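Local coordinates for protein D-alanine--D-alanine ligase (Coxiella burnetii, PDB 3TQT) that joins two D-alanine molecules into D-alanyl-D-alanine at the expense of ATP, a step of peptidoglycan biosynthesis in cell wall formation, at residues A[140-145]-A[186-191]; A[223-228]-A[305-310]; A[229-234]-A[246-251]. One frame throughout, in Å; residues are numbered along the deposited sequence.

Interaction 1: residues A[140-145]-A[186-191]; sequences EKDLTK and KAVSLG
K141 meets V188 through both its backbone and its side chain. The backbone bond is nearly linear: K141 N, in the first turn of helix 141-150, donates to V188 O at 3.0 Å and 177°. Three weak bonds come from the ammonium group, the shortest from K141 NZ to V188 O at 3.1 Å, the others to A187 O and L190 O. Bends at chi3 (-79°) and chi4 (-78°) curl the end of the chain over these carbonyls. A long, flexible lysine suits this place, reaching the loop after strand 183-187, which offers several acceptors.

V188 is flanked by two acids. One branch, CG2, rests 3.4 Å from E140 OE1, and the other, CG1, lies equally far from D142 OD1. Both acids form salt bridges with R218, and D142 is also bonded to T160. Water 1 lies within bonding distance of E140 OE1 and, weakly, of S189 OG, whose hydroxyl is also bonded to D216.

Residues 186-191 belong to the predicted ATP-binding region. By gathering three carbonyl oxygens of 187-190, the ammonium group ties the start of the helix to this loop, beside E316, a predicted magnesium ligand that the K141 side chain also touches.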
ATOM      1  N   GLU A 140      -6.260   6.125   3.312  1.00 17.10           N
ATOM      2  CA  GLU A 140      -6.158   7.558   3.061  1.00 16.75           C
ATOM      3  C   GLU A 140      -7.459   7.983   2.393  1.00 19.81           C
ATOM      4  O   GLU A 140      -7.657   7.775   1.201  1.00 20.21           O
ATOM      5  CB  GLU A 140      -4.978   7.884   2.152  1.00 26.25           C
ATOM      6  CG  GLU A 140      -3.696   7.153   2.518  1.00 34.83           C
ATOM      7  CD  GLU A 140      -2.844   7.931   3.492  1.00 41.80           C
ATOM      8  OE1 GLU A 140      -2.865   9.179   3.435  1.00 42.79           O
ATOM      9  OE2 GLU A 140      -2.154   7.298   4.317  1.00 47.72           O
ATOM     10  N   LYS A 141      -8.340   8.578   3.182  1.00 19.03           N
ATOM     11  CA  LYS A 141      -9.721   8.809   2.778  1.00 21.44           C
ATOM     12  C   LYS A 141      -9.854   9.701   1.562  1.00 19.94           C
ATOM     13  O   LYS A 141     -10.790   9.534   0.774  1.00 19.25           O
ATOM     14  CB  LYS A 141     -10.525   9.366   3.960  1.00 19.72           C
ATOM     15  CG  LYS A 141     -10.552   8.402   5.147  1.00 28.61           C
ATOM     16  CD  LYS A 141     -11.415   8.935   6.278  1.00 35.33           C
ATOM     17  CE  LYS A 141     -10.677   9.983   7.096  1.00 41.02           C
ATOM     18  NZ  LYS A 141      -9.704   9.361   8.035  1.00 42.04           N
ATOM     19  N   ASP A 142      -8.921  10.635   1.396  1.00 19.77           N
ATOM     20  CA  ASP A 142      -8.958  11.500   0.226  1.00 15.28           C
ATOM     21  C   ASP A 142      -8.513  10.744  -1.028  1.00 19.04           C
ATOM     22  O   ASP A 142      -9.064  10.939  -2.119  1.00 17.84           O
ATOM     23  CB  ASP A 142      -8.135  12.781   0.434  1.00 15.24           C
ATOM     24  CG  ASP A 142      -6.639  12.513   0.726  1.00 18.33           C
ATOM     25  OD1 ASP A 142      -6.266  11.434   1.254  1.00 19.10           O
ATOM     26  OD2 ASP A 142      -5.834  13.413   0.423  1.00 20.85           O
ATOM     27  N   LEU A 143      -7.530   9.862  -0.863  1.00 18.25           N
ATOM     28  CA  LEU A 143      -7.103   9.000  -1.967  1.00 22.38           C
ATOM     29  C   LEU A 143      -8.242   8.059  -2.361  1.00 18.38           C
ATOM     30  O   LEU A 143      -8.493   7.846  -3.545  1.00 17.65           O
ATOM     31  CB  LEU A 143      -5.846   8.205  -1.586  1.00 18.91           C
ATOM     32  CG  LEU A 143      -5.320   7.190  -2.600  1.00 22.49           C
ATOM     33  CD1 LEU A 143      -5.046   7.864  -3.953  1.00 18.04           C
ATOM     34  CD2 LEU A 143      -4.068   6.498  -2.040  1.00 20.07           C
ATOM     35  N   THR A 144      -8.936   7.506  -1.371  1.00 16.37           N
ATOM     36  CA  THR A 144     -10.091   6.652  -1.640  1.00 19.65           C
ATOM     37  C   THR A 144     -11.092   7.393  -2.516  1.00 19.74           C
ATOM     38  O   THR A 144     -11.546   6.885  -3.542  1.00 16.54           O
ATOM     39  CB  THR A 144     -10.850   6.255  -0.346  1.00 23.76           C
ATOM     40  OG1 THR A 144      -9.924   5.910   0.685  1.00 20.10           O
ATOM     41  CG2 THR A 144     -11.769   5.072  -0.621  1.00 24.92           C
ATOM     42  N   LYS A 145     -11.432   8.610  -2.106  1.00 16.76           N
ATOM     43  CA  LYS A 145     -12.416   9.389  -2.846  1.00 19.95           C
ATOM     44  C   LYS A 145     -11.939   9.745  -4.240  1.00 18.05           C
ATOM     45  O   LYS A 145     -12.739   9.808  -5.173  1.00 17.32           O
ATOM     46  CB  LYS A 145     -12.814  10.643  -2.070  1.00 21.83           C
ATOM     47  CG  LYS A 145     -13.750  10.333  -0.914  1.00 22.46           C
ATOM     48  CD  LYS A 145     -14.055  11.596  -0.128  1.00 22.97           C
ATOM     49  CE  LYS A 145     -14.975  11.287   1.029  1.00 23.69           C
ATOM     50  NZ  LYS A 145     -15.517  12.553   1.551  1.00 22.41           N
ATOM     51  N   LYS A 186     -10.362  17.098   8.845  1.00 23.72           N
ATOM     52  CA  LYS A 186     -10.119  15.697   9.182  1.00 26.99           C
ATOM     53  C   LYS A 186      -8.707  15.271   8.784  1.00 24.93           C
ATOM     54  O   LYS A 186      -8.259  15.586   7.688  1.00 21.45           O
ATOM     55  CB  LYS A 186     -11.046  14.798   8.350  1.00 26.37           C
ATOM     56  CG  LYS A 186     -12.507  14.746   8.729  1.00 44.79           C
ATOM     57  CD  LYS A 186     -13.186  13.675   7.859  1.00 41.06           C
ATOM     58  CE  LYS A 186     -14.575  13.300   8.351  1.00 46.39           C
ATOM     59  NZ  LYS A 186     -15.534  14.443   8.287  1.00 57.15           N
ATOM     60  N   ALA A 187      -8.026  14.512   9.637  1.00 21.38           N
ATOM     61  CA  ALA A 187      -6.826  13.823   9.175  1.00 20.26           C
ATOM     62  C   ALA A 187      -7.231  12.885   8.036  1.00 21.03           C
ATOM     63  O   ALA A 187      -8.303  12.264   8.082  1.00 22.51           O
ATOM     64  CB  ALA A 187      -6.197  13.034  10.313  1.00 20.16           C
ATOM     65  N   VAL A 188      -6.402  12.776   7.010  1.00 18.46           N
ATOM     66  CA  VAL A 188      -6.727  11.854   5.912  1.00 22.26           C
ATOM     67  C   VAL A 188      -6.700  10.396   6.356  1.00 24.52           C
ATOM     68  O   VAL A 188      -7.453   9.570   5.848  1.00 26.95           O
ATOM     69  CB  VAL A 188      -5.789  12.010   4.686  1.00 19.03           C
ATOM     70  CG1 VAL A 188      -5.944  13.386   4.047  1.00 21.41           C
ATOM     71  CG2 VAL A 188      -4.344  11.724   5.083  1.00 24.77           C
ATOM     72  N   SER A 189      -5.853  10.074   7.323  1.00 19.83           N
ATOM     73  CA  SER A 189      -5.597   8.669   7.597  1.00 28.03           C
ATOM     74  C   SER A 189      -5.744   8.288   9.060  1.00 32.28           C
ATOM     75  O   SER A 189      -5.274   7.234   9.470  1.00 33.97           O
ATOM     76  CB  SER A 189      -4.188   8.300   7.123  1.00 32.45           C
ATOM     77  OG  SER A 189      -3.218   8.914   7.954  1.00 29.40           O
ATOM     78  N   LEU A 190      -6.388   9.140   9.850  1.00 29.14           N
ATOM     79  CA  LEU A 190      -6.590   8.836  11.265  1.00 33.89           C
ATOM     80  C   LEU A 190      -8.073   8.879  11.611  1.00 45.91           C
ATOM     81  O   LEU A 190      -8.783   9.805  11.206  1.00 50.67           O
ATOM     82  CB  LEU A 190      -5.822   9.821  12.149  1.00 32.48           C
ATOM     83  CG  LEU A 190      -4.330   9.949  11.855  1.00 33.45           C
ATOM     84  CD1 LEU A 190      -3.710  11.033  12.738  1.00 35.76           C
ATOM     85  CD2 LEU A 190      -3.637   8.606  12.056  1.00 36.91           C
ATOM     86  N   GLY A 191      -8.531   7.889  12.372  1.00 49.70           N
ATOM     87  CA  GLY A 191      -9.949   7.744  12.672  1.00 55.56           C
ATOM     88  C   GLY A 191     -10.425   8.383  13.968  1.00 57.64           C
ATOM     89  O   GLY A 191     -11.554   8.874  14.042  1.00 52.55           O
TER
HETATM   90  O   HOH W   1      -1.287  10.315   5.625  1.00 37.10           O

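Interaction 2: residues A[223-228]-A[305-310]; sequences PRIRGR and FVTPNN
I225 lies over one face of the F305 ring, with CB above the ring. Its CG2 stands opposite the backbone N of I225, which brings that branch against the ring atom F305 CD1 at 4.0 Å, while CG1 takes the position beside the N. The ring itself is turned by a chi2 of -88°, so that its face rather than its edge is offered to the isoleucine; G227 O lies instead at the edge, near the ring plane. A branched aliphatic chain against a flat aromatic one makes a compact apolar contact, and V156 touches both residues.

Farther along, R226 and P308 meet at about a right angle. The methylene CD of the arginine sits 3.8 Å from CG of the proline ring, so the aliphatic part of the chain does the touching. R226 O also approaches P308 CD, at 3.2 Å.

Beyond G227 the backbones join in an antiparallel, hydrogen-bonded pair, R228 with V306. R228 N donates to V306 O at 2.9 Å, and V306 N returns a bond of the same length to R228 O. The CA-H of F305 also points at R228 O. G227, with phi 152° and psi 177°, lies where glycine is at ease, and its CA packs close to V306 O.

Residues 223-228, part of the predicted ATP-binding region, link the four-stranded and five-stranded sheets of the ATP-grasp fold. Apolar packing and paired amides fasten this linker to the end of strand 298-306, while the charged end of R228 bridges to E247.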
ATOM      1  N   PRO A 223     -17.529  19.174   3.579  1.00 24.25           N
ATOM      2  CA  PRO A 223     -18.721  19.893   4.025  1.00 25.04           C
ATOM      3  C   PRO A 223     -19.470  19.036   5.026  1.00 26.84           C
ATOM      4  O   PRO A 223     -19.498  17.819   4.866  1.00 32.17           O
ATOM      5  CB  PRO A 223     -19.545  19.976   2.749  1.00 31.73           C
ATOM      6  CG  PRO A 223     -19.175  18.704   2.027  1.00 27.57           C
ATOM      7  CD  PRO A 223     -17.704  18.600   2.236  1.00 21.83           C
ATOM      8  N   ARG A 224     -20.069  19.643   6.044  1.00 26.13           N
ATOM      9  CA  ARG A 224     -20.988  18.890   6.888  1.00 31.44           C
ATOM     10  C   ARG A 224     -22.286  18.650   6.123  1.00 33.78           C
ATOM     11  O   ARG A 224     -23.006  19.583   5.780  1.00 44.44           O
ATOM     12  CB  ARG A 224     -21.263  19.593   8.217  1.00 38.26           C
ATOM     13  CG  ARG A 224     -22.029  18.711   9.200  1.00 48.32           C
ATOM     14  CD  ARG A 224     -22.289  19.407  10.523  1.00 64.29           C
ATOM     15  NE  ARG A 224     -23.001  20.672  10.348  1.00 75.75           N
ATOM     16  CZ  ARG A 224     -24.326  20.796  10.317  1.00 75.20           C
ATOM     17  NH1 ARG A 224     -25.103  19.728  10.446  1.00 74.70           N
ATOM     18  NH2 ARG A 224     -24.872  21.995  10.153  1.00 72.77           N
ATOM     19  N   ILE A 225     -22.559  17.382   5.860  1.00 36.82           N
ATOM     20  CA  ILE A 225     -23.662  16.946   5.020  1.00 38.56           C
ATOM     21  C   ILE A 225     -24.847  16.547   5.896  1.00 25.69           C
ATOM     22  O   ILE A 225     -24.677  15.788   6.852  1.00 28.81           O
ATOM     23  CB  ILE A 225     -23.221  15.698   4.199  1.00 39.92           C
ATOM     24  CG1 ILE A 225     -22.280  16.102   3.059  1.00 49.60           C
ATOM     25  CG2 ILE A 225     -24.419  14.932   3.664  1.00 49.20           C
ATOM     26  CD1 ILE A 225     -22.823  17.215   2.184  1.00 43.48           C
ATOM     27  N   ARG A 226     -26.033  17.042   5.584  1.00 29.93           N
ATOM     28  CA  ARG A 226     -27.216  16.574   6.294  1.00 39.59           C
ATOM     29  C   ARG A 226     -27.599  15.211   5.728  1.00 45.64           C
ATOM     30  O   ARG A 226     -27.602  15.002   4.510  1.00 44.83           O
ATOM     31  CB  ARG A 226     -28.384  17.558   6.173  1.00 50.92           C
ATOM     32  CG  ARG A 226     -29.572  17.199   7.074  1.00 63.26           C
ATOM     33  CD  ARG A 226     -30.769  18.127   6.871  1.00 62.63           C
ATOM     34  NE  ARG A 226     -30.371  19.532   6.893  1.00 60.74           N
ATOM     35  CZ  ARG A 226     -30.983  20.487   6.200  1.00 53.57           C
ATOM     36  NH1 ARG A 226     -32.024  20.185   5.435  1.00 48.74           N
ATOM     37  NH2 ARG A 226     -30.547  21.741   6.267  1.00 39.99           N
ATOM     38  N   GLY A 227     -27.898  14.267   6.605  1.00 42.46           N
ATOM     39  CA  GLY A 227     -28.302  12.962   6.132  1.00 43.52           C
ATOM     40  C   GLY A 227     -27.960  11.869   7.107  1.00 34.62           C
ATOM     41  O   GLY A 227     -27.344  12.107   8.142  1.00 36.69           O
ATOM     42  N   ARG A 228     -28.363  10.656   6.763  1.00 29.34           N
ATOM     43  CA  ARG A 228     -28.138   9.526   7.635  1.00 30.92           C
ATOM     44  C   ARG A 228     -26.821   8.848   7.288  1.00 28.34           C
ATOM     45  O   ARG A 228     -26.417   8.806   6.125  1.00 29.36           O
ATOM     46  CB  ARG A 228     -29.299   8.539   7.525  1.00 26.05           C
ATOM     47  CG  ARG A 228     -30.634   9.151   7.895  1.00 36.90           C
ATOM     48  CD  ARG A 228     -31.574   8.093   8.407  1.00 47.36           C
ATOM     49  NE  ARG A 228     -32.334   7.458   7.344  1.00 53.33           N
ATOM     50  CZ  ARG A 228     -33.020   6.330   7.501  1.00 53.94           C
ATOM     51  NH1 ARG A 228     -33.014   5.701   8.672  1.00 42.99           N
ATOM     52  NH2 ARG A 228     -33.699   5.824   6.481  1.00 60.45           N
ATOM     53  N   PHE A 305     -23.164   8.516   3.325  1.00 22.68           N
ATOM     54  CA  PHE A 305     -24.222   9.431   3.746  1.00 20.64           C
ATOM     55  C   PHE A 305     -25.378   9.238   2.778  1.00 25.52           C
ATOM     56  O   PHE A 305     -25.173   9.073   1.573  1.00 24.09           O
ATOM     57  CB  PHE A 305     -23.745  10.884   3.722  1.00 24.66           C
ATOM     58  CG  PHE A 305     -23.021  11.290   4.967  1.00 25.15           C
ATOM     59  CD1 PHE A 305     -23.715  11.786   6.053  1.00 31.10           C
ATOM     60  CD2 PHE A 305     -21.648  11.151   5.060  1.00 32.62           C
ATOM     61  CE1 PHE A 305     -23.049  12.152   7.210  1.00 34.02           C
ATOM     62  CE2 PHE A 305     -20.975  11.517   6.209  1.00 35.94           C
ATOM     63  CZ  PHE A 305     -21.679  12.015   7.286  1.00 39.41           C
ATOM     64  N   VAL A 306     -26.594   9.209   3.308  1.00 27.83           N
ATOM     65  CA  VAL A 306     -27.775   9.282   2.464  1.00 27.00           C
ATOM     66  C   VAL A 306     -28.477  10.587   2.798  1.00 27.41           C
ATOM     67  O   VAL A 306     -28.917  10.790   3.928  1.00 26.49           O
ATOM     68  CB  VAL A 306     -28.730   8.111   2.696  1.00 28.57           C
ATOM     69  CG1 VAL A 306     -30.004   8.303   1.876  1.00 31.77           C
ATOM     70  CG2 VAL A 306     -28.050   6.816   2.338  1.00 29.97           C
ATOM     71  N   THR A 307     -28.549  11.481   1.816  1.00 27.93           N
ATOM     72  CA  THR A 307     -29.087  12.811   2.039  1.00 31.42           C
ATOM     73  C   THR A 307     -30.606  12.761   2.170  1.00 29.80           C
ATOM     74  O   THR A 307     -31.252  11.762   1.822  1.00 29.52           O
ATOM     75  CB  THR A 307     -28.717  13.778   0.886  1.00 32.24           C
ATOM     76  OG1 THR A 307     -29.425  13.398  -0.297  1.00 31.86           O
ATOM     77  CG2 THR A 307     -27.223  13.739   0.608  1.00 31.05           C
ATOM     78  N   PRO A 308     -31.187  13.844   2.677  1.00 34.35           N
ATOM     79  CA  PRO A 308     -32.647  13.893   2.776  1.00 34.72           C
ATOM     80  C   PRO A 308     -33.306  13.697   1.411  1.00 37.53           C
ATOM     81  O   PRO A 308     -34.371  13.088   1.336  1.00 47.36           O
ATOM     82  CB  PRO A 308     -32.901  15.292   3.314  1.00 29.89           C
ATOM     83  CG  PRO A 308     -31.684  15.588   4.129  1.00 39.06           C
ATOM     84  CD  PRO A 308     -30.544  14.987   3.348  1.00 30.53           C
ATOM     85  N   ASN A 309     -32.670  14.175   0.348  1.00 33.23           N
ATOM     86  CA  ASN A 309     -33.177  13.934  -0.997  1.00 38.65           C
ATOM     87  C   ASN A 309     -32.832  12.535  -1.503  1.00 38.79           C
ATOM     88  O   ASN A 309     -32.941  12.250  -2.694  1.00 36.51           O
ATOM     89  CB  ASN A 309     -32.641  14.982  -1.971  1.00 49.52           C
ATOM     90  CG  ASN A 309     -33.521  15.133  -3.196  1.00 61.84           C
ATOM     91  OD1 ASN A 309     -34.721  14.855  -3.154  1.00 57.80           O
ATOM     92  ND2 ASN A 309     -32.927  15.576  -4.297  1.00 69.72           N
ATOM     93  N   ASN A 310     -32.413  11.666  -0.591  1.00 31.82           N
ATOM     94  CA  ASN A 310     -32.048  10.291  -0.937  1.00 30.84           C
ATOM     95  C   ASN A 310     -30.856  10.133  -1.886  1.00 31.49           C
ATOM     96  O   ASN A 310     -30.777   9.161  -2.628  1.00 34.73           O
ATOM     97  CB  ASN A 310     -33.257   9.545  -1.487  1.00 36.95           C
ATOM     98  CG  ASN A 310     -34.287   9.286  -0.428  1.00 44.35           C
ATOM     99  OD1 ASN A 310     -33.961   8.813   0.660  1.00 53.03           O
ATOM    100  ND2 ASN A 310     -35.533   9.616  -0.721  1.00 41.71           N
TER

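Interaction 3: residues A[229-234]-A[246-251]; sequences EIECAV and GEIIPH
I230 sets CG1 opposite its carbonyl carbon (chi1 -57°), and a second bend at chi2 (-58°) brings CD1 to 3.8 Å from E247 CB. On the other face of the sheet, I248 turns CG1 opposite its own backbone N (chi1 -169°), which leaves CG2 to meet E229 CB at 3.6 Å. The carboxylate oxygen E231 OE2 lies against the same I248 CG2, at 3.8 Å. Branched isoleucines suit extended strands, and here they cover the CB methylenes of E247 and E229.

The backbones are held by straight bonds. E231 N donates to G246 O and G246 N to E231 O, both at 2.7 Å. I248 N reaches E229 O at 3.0 Å. In place of a second direct bond between these two residues, water 2 accepts from E229 N and donates to I248 O; it also donates to E247 OE2.

The result is an antiparallel beta hairpin, strands 228-236 and 241-249, within the five-stranded antiparallel sheet of the ATP-grasp fold. E229, I230 and E231 fall in the predicted ATP-binding region, and E231 packs against D303, a predicted magnesium ligand, so this part of the hairpin borders the probable metal site.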
ATOM      1  N   GLU A 229     -26.146   8.334   8.311  1.00 24.02           N
ATOM      2  CA  GLU A 229     -24.914   7.585   8.104  1.00 24.95           C
ATOM      3  C   GLU A 229     -25.268   6.118   7.985  1.00 30.04           C
ATOM      4  O   GLU A 229     -25.598   5.466   8.975  1.00 28.71           O
ATOM      5  CB  GLU A 229     -23.939   7.818   9.251  1.00 27.18           C
ATOM      6  CG  GLU A 229     -23.645   9.290   9.479  1.00 37.59           C
ATOM      7  CD  GLU A 229     -22.261   9.515  10.020  1.00 46.65           C
ATOM      8  OE1 GLU A 229     -21.343   8.760   9.634  1.00 50.05           O
ATOM      9  OE2 GLU A 229     -22.091  10.441  10.834  1.00 54.00           O
ATOM     10  N   ILE A 230     -25.212   5.622   6.753  1.00 21.98           N
ATOM     11  CA  ILE A 230     -25.627   4.267   6.427  1.00 22.28           C
ATOM     12  C   ILE A 230     -24.375   3.457   6.127  1.00 25.46           C
ATOM     13  O   ILE A 230     -23.417   3.970   5.537  1.00 27.49           O
ATOM     14  CB  ILE A 230     -26.561   4.269   5.212  1.00 27.31           C
ATOM     15  CG1 ILE A 230     -27.783   5.164   5.486  1.00 26.09           C
ATOM     16  CG2 ILE A 230     -26.971   2.841   4.836  1.00 26.79           C
ATOM     17  CD1 ILE A 230     -28.580   4.762   6.704  1.00 27.73           C
ATOM     18  N   GLU A 231     -24.357   2.206   6.569  1.00 21.03           N
ATOM     19  CA  GLU A 231     -23.196   1.367   6.342  1.00 19.15           C
ATOM     20  C   GLU A 231     -23.621   0.095   5.640  1.00 23.84           C
ATOM     21  O   GLU A 231     -24.777  -0.312   5.716  1.00 23.42           O
ATOM     22  CB  GLU A 231     -22.514   1.039   7.662  1.00 21.68           C
ATOM     23  CG  GLU A 231     -22.150   2.266   8.467  1.00 28.16           C
ATOM     24  CD  GLU A 231     -21.400   1.908   9.725  1.00 29.47           C
ATOM     25  OE1 GLU A 231     -21.462   0.727  10.124  1.00 30.30           O
ATOM     26  OE2 GLU A 231     -20.737   2.795  10.294  1.00 30.99           O
ATOM     27  N   CYS A 232     -22.678  -0.518   4.939  1.00 19.10           N
ATOM     28  CA  CYS A 232     -22.955  -1.745   4.218  1.00 19.35           C
ATOM     29  C   CYS A 232     -21.711  -2.616   4.254  1.00 23.35           C
ATOM     30  O   CYS A 232     -20.609  -2.158   3.953  1.00 22.23           O
ATOM     31  CB  CYS A 232     -23.361  -1.427   2.779  1.00 20.23           C
ATOM     32  SG  CYS A 232     -23.821  -2.864   1.799  1.00 27.09           S
ATOM     33  N   ALA A 233     -21.894  -3.867   4.652  1.00 22.28           N
ATOM     34  CA  ALA A 233     -20.788  -4.800   4.757  1.00 22.68           C
ATOM     35  C   ALA A 233     -20.658  -5.525   3.434  1.00 25.67           C
ATOM     36  O   ALA A 233     -21.632  -6.064   2.920  1.00 23.59           O
ATOM     37  CB  ALA A 233     -21.033  -5.787   5.876  1.00 22.94           C
ATOM     38  N   VAL A 234     -19.451  -5.515   2.882  1.00 20.34           N
ATOM     39  CA  VAL A 234     -19.165  -6.217   1.635  1.00 23.53           C
ATOM     40  C   VAL A 234     -18.245  -7.404   1.910  1.00 21.07           C
ATOM     41  O   VAL A 234     -17.322  -7.328   2.729  1.00 20.78           O
ATOM     42  CB  VAL A 234     -18.522  -5.274   0.603  1.00 20.56           C
ATOM     43  CG1 VAL A 234     -18.191  -6.024  -0.693  1.00 17.36           C
ATOM     44  CG2 VAL A 234     -19.449  -4.102   0.314  1.00 23.34           C
ATOM     45  N   GLY A 246     -26.944  -0.948   7.246  1.00 25.15           N
ATOM     46  CA  GLY A 246     -27.187  -0.642   8.642  1.00 26.21           C
ATOM     47  C   GLY A 246     -27.059   0.854   8.815  1.00 26.93           C
ATOM     48  O   GLY A 246     -26.683   1.563   7.876  1.00 25.45           O
ATOM     49  N   GLU A 247     -27.369   1.340  10.009  1.00 25.87           N
ATOM     50  CA  GLU A 247     -27.258   2.759  10.284  1.00 24.26           C
ATOM     51  C   GLU A 247     -26.528   3.004  11.585  1.00 27.17           C
ATOM     52  O   GLU A 247     -26.631   2.228  12.535  1.00 27.23           O
ATOM     53  CB  GLU A 247     -28.628   3.431  10.313  1.00 23.52           C
ATOM     54  CG  GLU A 247     -28.580   4.893  10.774  1.00 25.15           C
ATOM     55  CD  GLU A 247     -29.921   5.593  10.656  1.00 30.76           C
ATOM     56  OE1 GLU A 247     -30.961   4.909  10.717  1.00 29.39           O
ATOM     57  OE2 GLU A 247     -29.932   6.830  10.492  1.00 31.15           O
ATOM     58  N   ILE A 248     -25.780   4.094  11.621  1.00 25.27           N
ATOM     59  CA  ILE A 248     -25.143   4.503  12.847  1.00 27.21           C
ATOM     60  C   ILE A 248     -25.582   5.926  13.108  1.00 26.87           C
ATOM     61  O   ILE A 248     -25.722   6.719  12.176  1.00 26.19           O
ATOM     62  CB  ILE A 248     -23.607   4.426  12.754  1.00 35.86           C
ATOM     63  CG1 ILE A 248     -22.975   4.611  14.137  1.00 46.82           C
ATOM     64  CG2 ILE A 248     -23.071   5.458  11.774  1.00 36.41           C
ATOM     65  CD1 ILE A 248     -21.454   4.547  14.141  1.00 44.91           C
ATOM     66  N   ILE A 249     -25.835   6.231  14.368  1.00 26.30           N
ATOM     67  CA  ILE A 249     -26.216   7.581  14.754  1.00 25.32           C
ATOM     68  C   ILE A 249     -25.245   8.082  15.805  1.00 34.22           C
ATOM     69  O   ILE A 249     -25.296   7.667  16.964  1.00 35.57           O
ATOM     70  CB  ILE A 249     -27.641   7.660  15.304  1.00 23.46           C
ATOM     71  CG1 ILE A 249     -28.631   6.975  14.359  1.00 29.91           C
ATOM     72  CG2 ILE A 249     -28.035   9.126  15.558  1.00 28.21           C
ATOM     73  CD1 ILE A 249     -28.780   5.485  14.615  1.00 38.30           C
ATOM     74  N   PRO A 250     -24.336   8.963  15.389  1.00 39.19           N
ATOM     75  CA  PRO A 250     -23.412   9.607  16.322  1.00 47.92           C
ATOM     76  C   PRO A 250     -24.181  10.259  17.458  1.00 48.83           C
ATOM     77  O   PRO A 250     -25.257  10.819  17.234  1.00 49.43           O
ATOM     78  CB  PRO A 250     -22.719  10.671  15.457  1.00 58.54           C
ATOM     79  CG  PRO A 250     -23.479  10.698  14.140  1.00 56.87           C
ATOM     80  CD  PRO A 250     -24.072   9.343  13.992  1.00 43.83           C
ATOM     81  N   HIS A 251     -23.645  10.158  18.671  1.00 47.53           N
ATOM     82  CA  HIS A 251     -24.255  10.792  19.829  1.00 54.14           C
ATOM     83  C   HIS A 251     -23.812  12.247  19.935  1.00 56.08           C
ATOM     84  O   HIS A 251     -22.635  12.552  19.741  1.00 57.37           O
ATOM     85  CB  HIS A 251     -23.887  10.037  21.103  1.00 55.38           C
ATOM     86  CG  HIS A 251     -24.538   8.696  21.217  1.00 59.87           C
ATOM     87  ND1 HIS A 251     -24.186   7.779  22.183  1.00 57.63           N
ATOM     88  CD2 HIS A 251     -25.519   8.116  20.486  1.00 60.27           C
ATOM     89  CE1 HIS A 251     -24.922   6.691  22.044  1.00 59.68           C
ATOM     90  NE2 HIS A 251     -25.740   6.871  21.020  1.00 59.75           N
TER
HETATM   91  O   HOH W   2     -27.470   8.247  10.773  1.00 25.71           O

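How the interactions relate
From the N terminus, interaction 1 comes first: it closes a loop of 40 residues, bringing the start of helix 141-150 to the end of strand 183-187 in the four-stranded sheet. It is complete before the other two begin. Interaction 2 then spans 76 residues, from the linker after strand 219-223 to the end of strand 298-306. Interaction 3, a hairpin of short separation, lies wholly within that span. The last two touch through a salt bridge and through packing of V306 on I230 and F305 on E229, strands 228-236 and 298-306 being neighbours in the five-stranded sheet. Interaction 1 stands apart, its centre about 18 Å from that of interaction 3.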